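Local coordinates for probable amidase (Thermus thermophilus, PDB 2DC0), which belongs to the amidase family, whose members are alpha/beta proteins built round a large mixed beta sheet covered by helices, at residues E252-K255 and A256-L260; A321-E324 and K325-R328; H377-A380 and F381-T385; G426-L429 and E430-G434. All coordinates share one frame; numbering follows the deposited sequence.

Interaction 1. Residues E252-K255 and A256-L260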
# COMPACT_ATOMS: atom_id res chain seq x y z
N GLU A 252 -25.42 11.25 -19.18
CA GLU A 252 -26.54 10.60 -18.50
C GLU A 252 -26.19 9.97 -17.15
O GLU A 252 -27.00 10.00 -16.22
CB GLU A 252 -27.19 9.53 -19.40
CG GLU A 252 -27.86 10.07 -20.67
CD GLU A 252 -28.80 11.25 -20.40
OE1 GLU A 252 -29.68 11.13 -19.53
OE2 GLU A 252 -28.65 12.29 -21.08
N VAL A 253 -25.01 9.37 -17.05
CA VAL A 253 -24.59 8.77 -15.79
C VAL A 253 -24.28 9.90 -14.82
O VAL A 253 -24.53 9.79 -13.62
CB VAL A 253 -23.36 7.85 -16.00
CG1 VAL A 253 -22.74 7.46 -14.66
CG2 VAL A 253 -23.80 6.58 -16.74
N ARG A 254 -23.76 11.00 -15.35
CA ARG A 254 -23.46 12.16 -14.53
C ARG A 254 -24.75 12.62 -13.87
O ARG A 254 -24.77 12.95 -12.69
CB ARG A 254 -22.92 13.29 -15.40
CG ARG A 254 -22.64 14.57 -14.63
CD ARG A 254 -21.15 14.75 -14.50
NE ARG A 254 -20.71 14.69 -13.12
CZ ARG A 254 -19.43 14.63 -12.77
NH1 ARG A 254 -18.48 14.62 -13.70
NH2 ARG A 254 -19.11 14.59 -11.48
N LYS A 255 -25.82 12.66 -14.65
CA LYS A 255 -27.12 13.08 -14.14
C LYS A 255 -27.66 12.12 -13.09
O LYS A 255 -28.18 12.55 -12.05
CB LYS A 255 -28.12 13.24 -15.29
CG LYS A 255 -27.75 14.39 -16.24
CD LYS A 255 -28.47 14.31 -17.58
CE LYS A 255 -29.98 14.47 -17.44
NZ LYS A 255 -30.62 14.49 -18.79
N ALA A 256 -27.54 10.82 -13.34
CA ALA A 256 -28.02 9.83 -12.38
C ALA A 256 -27.23 9.94 -11.08
O ALA A 256 -27.80 9.90 -9.99
CB ALA A 256 -27.89 8.43 -12.95
N PHE A 257 -25.91 10.08 -11.18
CA PHE A 257 -25.07 10.18 -10.00
C PHE A 257 -25.41 11.43 -9.19
O PHE A 257 -25.49 11.39 -7.96
CB PHE A 257 -23.60 10.18 -10.40
CG PHE A 257 -22.65 10.15 -9.23
CD1 PHE A 257 -22.70 9.12 -8.30
CD2 PHE A 257 -21.68 11.13 -9.09
CE1 PHE A 257 -21.80 9.07 -7.24
CE2 PHE A 257 -20.77 11.09 -8.04
CZ PHE A 257 -20.83 10.06 -7.11
N THR A 258 -25.60 12.55 -9.90
CA THR A 258 -25.94 13.81 -9.25
C THR A 258 -27.26 13.69 -8.50
O THR A 258 -27.40 14.22 -7.40
CB THR A 258 -26.04 14.95 -10.30
OG1 THR A 258 -24.75 15.17 -10.90
CG2 THR A 258 -26.51 16.25 -9.65
N ARG A 259 -28.22 12.99 -9.09
CA ARG A 259 -29.53 12.79 -8.46
C ARG A 259 -29.35 12.07 -7.13
O ARG A 259 -29.96 12.44 -6.12
CB ARG A 259 -30.42 11.95 -9.38
CG ARG A 259 -31.71 11.44 -8.72
CD ARG A 259 -32.45 10.47 -9.63
NE ARG A 259 -33.62 9.90 -8.97
CZ ARG A 259 -34.39 8.95 -9.51
NH1 ARG A 259 -34.11 8.47 -10.71
NH2 ARG A 259 -35.43 8.49 -8.84
N LEU A 260 -28.51 11.04 -7.13
CA LEU A 260 -28.24 10.28 -5.91
C LEU A 260 -27.64 11.21 -4.86
O LEU A 260 -28.04 11.18 -3.70
CB LEU A 260 -27.26 9.14 -6.20
CG LEU A 260 -26.76 8.38 -4.96
CD1 LEU A 260 -27.95 7.74 -4.25
CD2 LEU A 260 -25.75 7.32 -5.37
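Thr258 turns its hydroxyl back onto the carbonyl of Arg254, one turn earlier in the alpha helix 251-263, a familiar way for a helical threonine to satisfy its polar atom. At the base of the side chain, CB of Thr258 lies 3.4 Å from Arg254 O. From there OG1 of Thr258 reaches the same oxygen, Arg254 O, at 2.9 Å. The rotation about CA-CB makes this possible by setting OG1 beside the backbone N (chi1 -65°), while the methyl CG2 takes the place opposite that N. Arg254 O is therefore gripped twice, because Thr258 N also donates to it, and the two donors arrive from opposite faces of the carbonyl plane. A regular helical bond precedes this one, from Phe257 N to Val253 O at 2.8 Å.

Residue types divide by side of the helix. Apolar Val253 and Phe257 press on Val408 and Leu410 of strand 406-413, and the small Ala256 lets the helix settle against Phe400 and Ala401 of strand 395-403. The guanidinium of Arg254 instead leads off to a salt bridge with Glu371. Lys255 and Glu252 suit the solvent side: the lysine chain bends at chi3 (65°), which carries NZ of Lys255 back to 3.6 Å from OE1 of Glu252, a salt bridge along the helix.

Interaction 2. Residues A321-E324 and K325-R328; sequences ALTE and KDYR
Glu324 and Arg328 are folded toward each other by three torsions: CG of Glu324 sits between its own backbone N and carbonyl carbon (chi1 62°), the chain bends again at chi2 (77°), and Arg328, otherwise stretched, kinks at chi3 (-82°). The carboxylate and guanidinium then meet side-on in a two-pronged salt bridge. NE of Arg328 points almost straight at OE1 of Glu324, 2.9 Å away, and NH2 of Arg328 reaches OE2 of Glu324, also at 2.9 Å, using the syn lone pair of that oxygen. Both acceptors lie at the guanidinium edge, close to its plane.

One residue earlier, the start of helix 324-345 is closed by a capping box. Thr323 is the N-cap, and its N donates at 2.9 Å to Asp326 OD2, on the anti side of the carboxylate. Thr323 OG1 donates to the same Asp326 OD2 at 3.2 Å, but from above the carboxylate plane, and also accepts a weak bond from Lys325 N. Threonine and aspartate suit these places because their short side chains can return to backbone groups; the acidic residues probably also interact favourably with the positive end of the helix dipole.

The dimer interface lies alongside. OE1 of Glu324 has a further partner in Tyr291 OH of the second subunit, and the ring of Tyr327, whose OH bonds Glu292 of its own chain, meets Tyr327 of the second subunit.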
# COMPACT_ATOMS: atom_id res chain seq x y z
N ALA A 321 7.58 -5.59 -23.91
CA ALA A 321 8.34 -4.45 -24.40
C ALA A 321 8.76 -3.56 -23.22
O ALA A 321 9.70 -2.77 -23.33
CB ALA A 321 7.51 -3.64 -25.40
N LEU A 322 8.04 -3.70 -22.11
CA LEU A 322 8.37 -2.95 -20.89
C LEU A 322 9.48 -3.74 -20.21
O LEU A 322 9.41 -4.96 -20.11
CB LEU A 322 7.14 -2.87 -19.96
CG LEU A 322 5.95 -2.07 -20.50
CD1 LEU A 322 4.75 -2.21 -19.56
CD2 LEU A 322 6.35 -0.61 -20.64
N THR A 323 10.50 -3.03 -19.73
CA THR A 323 11.63 -3.67 -19.06
C THR A 323 11.44 -3.69 -17.55
O THR A 323 10.48 -3.12 -17.04
CB THR A 323 12.92 -2.91 -19.36
OG1 THR A 323 12.81 -1.59 -18.81
CG2 THR A 323 13.14 -2.81 -20.86
N GLU A 324 12.37 -4.33 -16.85
CA GLU A 324 12.29 -4.39 -15.40
C GLU A 324 12.43 -2.98 -14.81
O GLU A 324 11.97 -2.72 -13.69
CB GLU A 324 13.35 -5.35 -14.84
CG GLU A 324 14.81 -4.99 -15.10
CD GLU A 324 15.30 -3.88 -14.19
OE1 GLU A 324 15.10 -3.99 -12.96
OE2 GLU A 324 15.88 -2.90 -14.71
N LYS A 325 13.04 -2.07 -15.56
CA LYS A 325 13.18 -0.69 -15.11
C LYS A 325 11.80 -0.03 -15.13
O LYS A 325 11.42 0.68 -14.20
CB LYS A 325 14.14 0.10 -16.02
CG LYS A 325 14.19 1.61 -15.75
CD LYS A 325 14.70 1.92 -14.34
CE LYS A 325 14.95 3.42 -14.13
NZ LYS A 325 13.70 4.24 -14.19
N ASP A 326 11.04 -0.28 -16.19
CA ASP A 326 9.69 0.29 -16.30
C ASP A 326 8.84 -0.25 -15.14
O ASP A 326 8.02 0.47 -14.58
CB ASP A 326 9.03 -0.09 -17.63
CG ASP A 326 9.72 0.54 -18.82
OD1 ASP A 326 9.90 1.78 -18.82
OD2 ASP A 326 10.07 -0.19 -19.77
N TYR A 327 9.05 -1.52 -14.80
CA TYR A 327 8.31 -2.15 -13.73
C TYR A 327 8.68 -1.51 -12.39
O TYR A 327 7.80 -1.20 -11.59
CB TYR A 327 8.59 -3.65 -13.72
CG TYR A 327 7.84 -4.43 -12.67
CD1 TYR A 327 6.45 -4.39 -12.60
CD2 TYR A 327 8.53 -5.21 -11.74
CE1 TYR A 327 5.76 -5.11 -11.62
CE2 TYR A 327 7.85 -5.94 -10.77
CZ TYR A 327 6.47 -5.89 -10.72
OH TYR A 327 5.80 -6.61 -9.75
N ARG A 328 9.97 -1.29 -12.15
CA ARG A 328 10.39 -0.66 -10.90
C ARG A 328 9.75 0.72 -10.75
O ARG A 328 9.33 1.10 -9.65
CB ARG A 328 11.92 -0.53 -10.85
CG ARG A 328 12.64 -1.83 -10.50
CD ARG A 328 14.13 -1.60 -10.26
NE ARG A 328 14.89 -1.53 -11.50
CZ ARG A 328 15.48 -0.44 -11.98
NH1 ARG A 328 15.40 0.71 -11.32
NH2 ARG A 328 16.17 -0.50 -13.10

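Interaction 3. Residues H377-A380 and F381-T385; sequences HREA and FITLT
His377 opens a short helix in which its carbonyl O takes the backbone N of Phe381 at 2.9 Å and Arg378 O takes Ile382 N at 2.9 Å. On one side of this turn the two aromatic rings meet obliquely, with planes 36° apart and centroids separated by 4.5 Å. CD2 of Phe381 is the atom that bears on the imidazole, 3.5 Å above the ring plane of His377 and over its centre. The phenyl ring gets there because CG of Phe381 stands beside its backbone N (chi1 -73°), which directs the ring back along the helix. Histidine suits a buried place that is both apolar and polar: its face packs on phenylalanine while NE2 bonds Gln143, just ahead of the glycine- and serine-rich run that marks the family.

Elsewhere on the turn, a water donates to Thr383 OG1 at 2.8 Å and to Glu379 OE2 at 3.0 Å, bridging two side chains that lie side by side. The hydroxyl of Thr383 also turns to Glu379 O, at a distance too short to be taken literally.

Among its neighbours, Phe381 meets the ring of Phe178 in helix 173-179 and also packs on Val368 of strand 367-370, while Ile382 and Thr383 rest on Tyr282 of helix 281-296.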
# COMPACT_ATOMS: atom_id res chain seq x y z
N HIS A 377 -12.48 3.19 -25.62
CA HIS A 377 -13.29 2.33 -24.75
C HIS A 377 -12.57 1.89 -23.47
O HIS A 377 -13.10 2.06 -22.37
CB HIS A 377 -13.76 1.10 -25.53
CG HIS A 377 -14.64 0.17 -24.74
ND1 HIS A 377 -14.17 -0.60 -23.70
CD2 HIS A 377 -15.95 -0.13 -24.86
CE1 HIS A 377 -15.15 -1.34 -23.22
NE2 HIS A 377 -16.25 -1.07 -23.90
N ARG A 378 -11.37 1.34 -23.62
CA ARG A 378 -10.62 0.86 -22.46
C ARG A 378 -10.40 1.92 -21.40
O ARG A 378 -10.76 1.72 -20.24
CB ARG A 378 -9.26 0.29 -22.89
CG ARG A 378 -8.41 -0.19 -21.71
CD ARG A 378 -7.23 -1.05 -22.17
NE ARG A 378 -6.50 -1.62 -21.03
CZ ARG A 378 -5.54 -0.98 -20.36
NH1 ARG A 378 -5.17 0.24 -20.72
NH2 ARG A 378 -4.95 -1.57 -19.33
N GLU A 379 -9.83 3.06 -21.79
CA GLU A 379 -9.56 4.12 -20.84
C GLU A 379 -10.84 4.68 -20.22
O GLU A 379 -10.86 5.05 -19.05
CB GLU A 379 -8.73 5.24 -21.49
CG GLU A 379 -8.36 6.37 -20.53
CD GLU A 379 -7.19 7.21 -21.02
OE1 GLU A 379 -7.13 7.52 -22.23
OE2 GLU A 379 -6.32 7.58 -20.19
N ALA A 380 -11.92 4.75 -20.99
CA ALA A 380 -13.18 5.26 -20.46
C ALA A 380 -13.78 4.31 -19.41
O ALA A 380 -14.27 4.76 -18.37
CB ALA A 380 -14.18 5.49 -21.58
N PHE A 381 -13.72 3.01 -19.68
CA PHE A 381 -14.31 1.99 -18.80
C PHE A 381 -13.42 1.30 -17.77
O PHE A 381 -13.91 0.46 -17.01
CB PHE A 381 -14.96 0.90 -19.64
CG PHE A 381 -16.25 1.32 -20.28
CD1 PHE A 381 -17.42 1.36 -19.54
CD2 PHE A 381 -16.28 1.66 -21.63
CE1 PHE A 381 -18.63 1.73 -20.14
CE2 PHE A 381 -17.48 2.03 -22.24
CZ PHE A 381 -18.65 2.06 -21.50
N ILE A 382 -12.14 1.56 -17.73
CA ILE A 382 -11.26 0.99 -16.72
C ILE A 382 -10.74 2.04 -15.73
O ILE A 382 -10.43 1.73 -14.58
CB ILE A 382 -10.07 0.24 -17.40
CG1 ILE A 382 -9.57 -0.87 -16.49
CG2 ILE A 382 -8.95 1.21 -17.72
CD1 ILE A 382 -10.52 -2.03 -16.35
N THR A 383 -10.67 3.29 -16.18
CA THR A 383 -10.16 4.37 -15.33
C THR A 383 -10.91 4.56 -14.01
O THR A 383 -10.29 4.86 -12.99
CB THR A 383 -10.17 5.72 -16.08
OG1 THR A 383 -9.40 5.60 -17.28
CG2 THR A 383 -9.56 6.81 -15.21
N LEU A 384 -12.25 4.37 -13.99
CA LEU A 384 -13.06 4.53 -12.78
C LEU A 384 -12.84 3.45 -11.73
O LEU A 384 -12.97 3.69 -10.53
CB LEU A 384 -14.54 4.57 -13.15
CG LEU A 384 -14.95 5.73 -14.06
CD1 LEU A 384 -16.43 5.60 -14.41
CD2 LEU A 384 -14.66 7.05 -13.37
N THR A 385 -12.50 2.25 -12.18
CA THR A 385 -12.31 1.14 -11.26
C THR A 385 -10.88 0.78 -10.88
O THR A 385 -10.61 0.43 -9.73
CB THR A 385 -12.98 -0.13 -11.83
OG1 THR A 385 -12.56 -0.32 -13.18
CG2 THR A 385 -14.50 0.02 -11.79
O HOH W 1 -7.53 7.74 -17.43

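Interaction 4. Residues G426-L429 and E430-G434; sequences GGWL and EARLG
A stacked cation-pi contact between Trp428 and Arg432 marks the carboxy-terminal end of the chain, where helix 419-430 gives way to the last few residues. The guanidinium lies flat on the indole, the planes only 10° apart. CZ of Arg432 is 3.5 Å from the centroid of the five-membered ring of Trp428, over its face, and NE1 of Trp428 in turn sits over the centre of the guanidinium. The contact continues down the arginine chain, since CD of Arg432 makes a CH-pi contact 3.6 Å from the centroid of the six-membered ring of Trp428. Arginine suits this place because its chain, extended from CG to NE, lays both methylene and charge along a broad indole face. A hydrogen bond fixes the position, NH1 of Arg432 donating to Trp428 O at 2.8 Å, so one guanidinium serves both ring and backbone.

After Glu430 the backbone leaves the helix through a type I beta turn from Glu430 to Leu433. The last regular bond, from Ala431 N to Gly427 O, spans 3.1 Å, after which Arg432 N meets Leu429 O at 2.8 Å from well above the carbonyl plane. Leu433 folds back on this end, its CD1 4.2 Å from Leu429 CB. A water donates to both Gly427 O and Glu430 OE1.

Trp428 and Leu429 rest on Phe238 of strand 237-240, whereas Glu430 and Leu433 lie against Leu398 and Phe400 of strand 395-403, with Glu430 OE2 bonded to Val213 N.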
# COMPACT_ATOMS: atom_id res chain seq x y z
N GLY A 426 -23.06 -0.77 1.88
CA GLY A 426 -23.69 -1.23 0.65
C GLY A 426 -25.12 -1.67 0.92
O GLY A 426 -26.02 -1.40 0.12
N GLY A 427 -25.32 -2.35 2.04
CA GLY A 427 -26.65 -2.82 2.39
C GLY A 427 -27.57 -1.64 2.67
O GLY A 427 -28.75 -1.65 2.31
N TRP A 428 -27.02 -0.63 3.32
CA TRP A 428 -27.77 0.57 3.66
C TRP A 428 -28.24 1.26 2.38
O TRP A 428 -29.40 1.67 2.25
CB TRP A 428 -26.90 1.53 4.47
CG TRP A 428 -27.62 2.73 4.98
CD1 TRP A 428 -28.31 2.84 6.16
CD2 TRP A 428 -27.73 4.00 4.33
NE1 TRP A 428 -28.84 4.11 6.28
CE2 TRP A 428 -28.51 4.83 5.17
CE3 TRP A 428 -27.26 4.51 3.11
CZ2 TRP A 428 -28.81 6.16 4.84
CZ3 TRP A 428 -27.56 5.84 2.78
CH2 TRP A 428 -28.34 6.64 3.64
N LEU A 429 -27.32 1.38 1.42
CA LEU A 429 -27.63 2.01 0.13
C LEU A 429 -28.61 1.18 -0.69
O LEU A 429 -29.56 1.72 -1.25
CB LEU A 429 -26.34 2.24 -0.66
CG LEU A 429 -25.42 3.37 -0.18
CD1 LEU A 429 -24.03 3.20 -0.80
CD2 LEU A 429 -26.02 4.72 -0.59
N GLU A 430 -28.36 -0.12 -0.76
CA GLU A 430 -29.21 -1.04 -1.51
C GLU A 430 -30.68 -0.94 -1.10
O GLU A 430 -31.58 -0.97 -1.95
CB GLU A 430 -28.71 -2.47 -1.32
CG GLU A 430 -29.48 -3.56 -2.04
CD GLU A 430 -28.99 -4.95 -1.66
OE1 GLU A 430 -29.03 -5.28 -0.46
OE2 GLU A 430 -28.55 -5.70 -2.55
N ALA A 431 -30.92 -0.82 0.20
CA ALA A 431 -32.27 -0.71 0.73
C ALA A 431 -32.90 0.64 0.39
O ALA A 431 -34.11 0.82 0.55
CB ALA A 431 -32.25 -0.91 2.26
N ARG A 432 -32.09 1.58 -0.09
CA ARG A 432 -32.56 2.92 -0.43
C ARG A 432 -32.37 3.33 -1.89
O ARG A 432 -32.57 4.50 -2.25
CB ARG A 432 -31.88 3.95 0.48
CG ARG A 432 -32.21 3.76 1.95
CD ARG A 432 -31.36 4.62 2.88
NE ARG A 432 -31.77 4.44 4.27
CZ ARG A 432 -31.69 3.29 4.93
NH1 ARG A 432 -31.20 2.21 4.33
NH2 ARG A 432 -32.12 3.21 6.19
N LEU A 433 -32.00 2.38 -2.74
CA LEU A 433 -31.81 2.62 -4.17
C LEU A 433 -32.88 1.90 -4.98
O LEU A 433 -33.95 1.56 -4.46
CB LEU A 433 -30.44 2.10 -4.62
CG LEU A 433 -29.19 2.86 -4.15
CD1 LEU A 433 -27.95 2.11 -4.57
CD2 LEU A 433 -29.21 4.26 -4.76
N GLY A 434 -32.57 1.65 -6.24
CA GLY A 434 -33.49 0.95 -7.12
C GLY A 434 -32.85 -0.25 -7.82
O GLY A 434 -31.65 -0.50 -7.58
O HOH W 2 -30.09 -4.02 1.85

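Interactions 1 and 4 touch each other: CD1 of Leu260 packs on CD2 of Leu433 at 3.7 Å, and Leu433 shares Phe400 of strand 395-403 with Ala256 and Leu260. The helix 251-263 and the chain's last residues thus meet over the same strand of the large sheet. Interaction 3 lies nearer the centre of the chain, its centre about 18 Å from that of interaction 1 and about 23 Å from that of interaction 2, without touching either. Interaction 2 stands apart as the dimer-facing contact, on the opposite side of the chain's centre from interaction 4, with about 43 Å between their centres. No residue of the second subunit touches the segments of the other three.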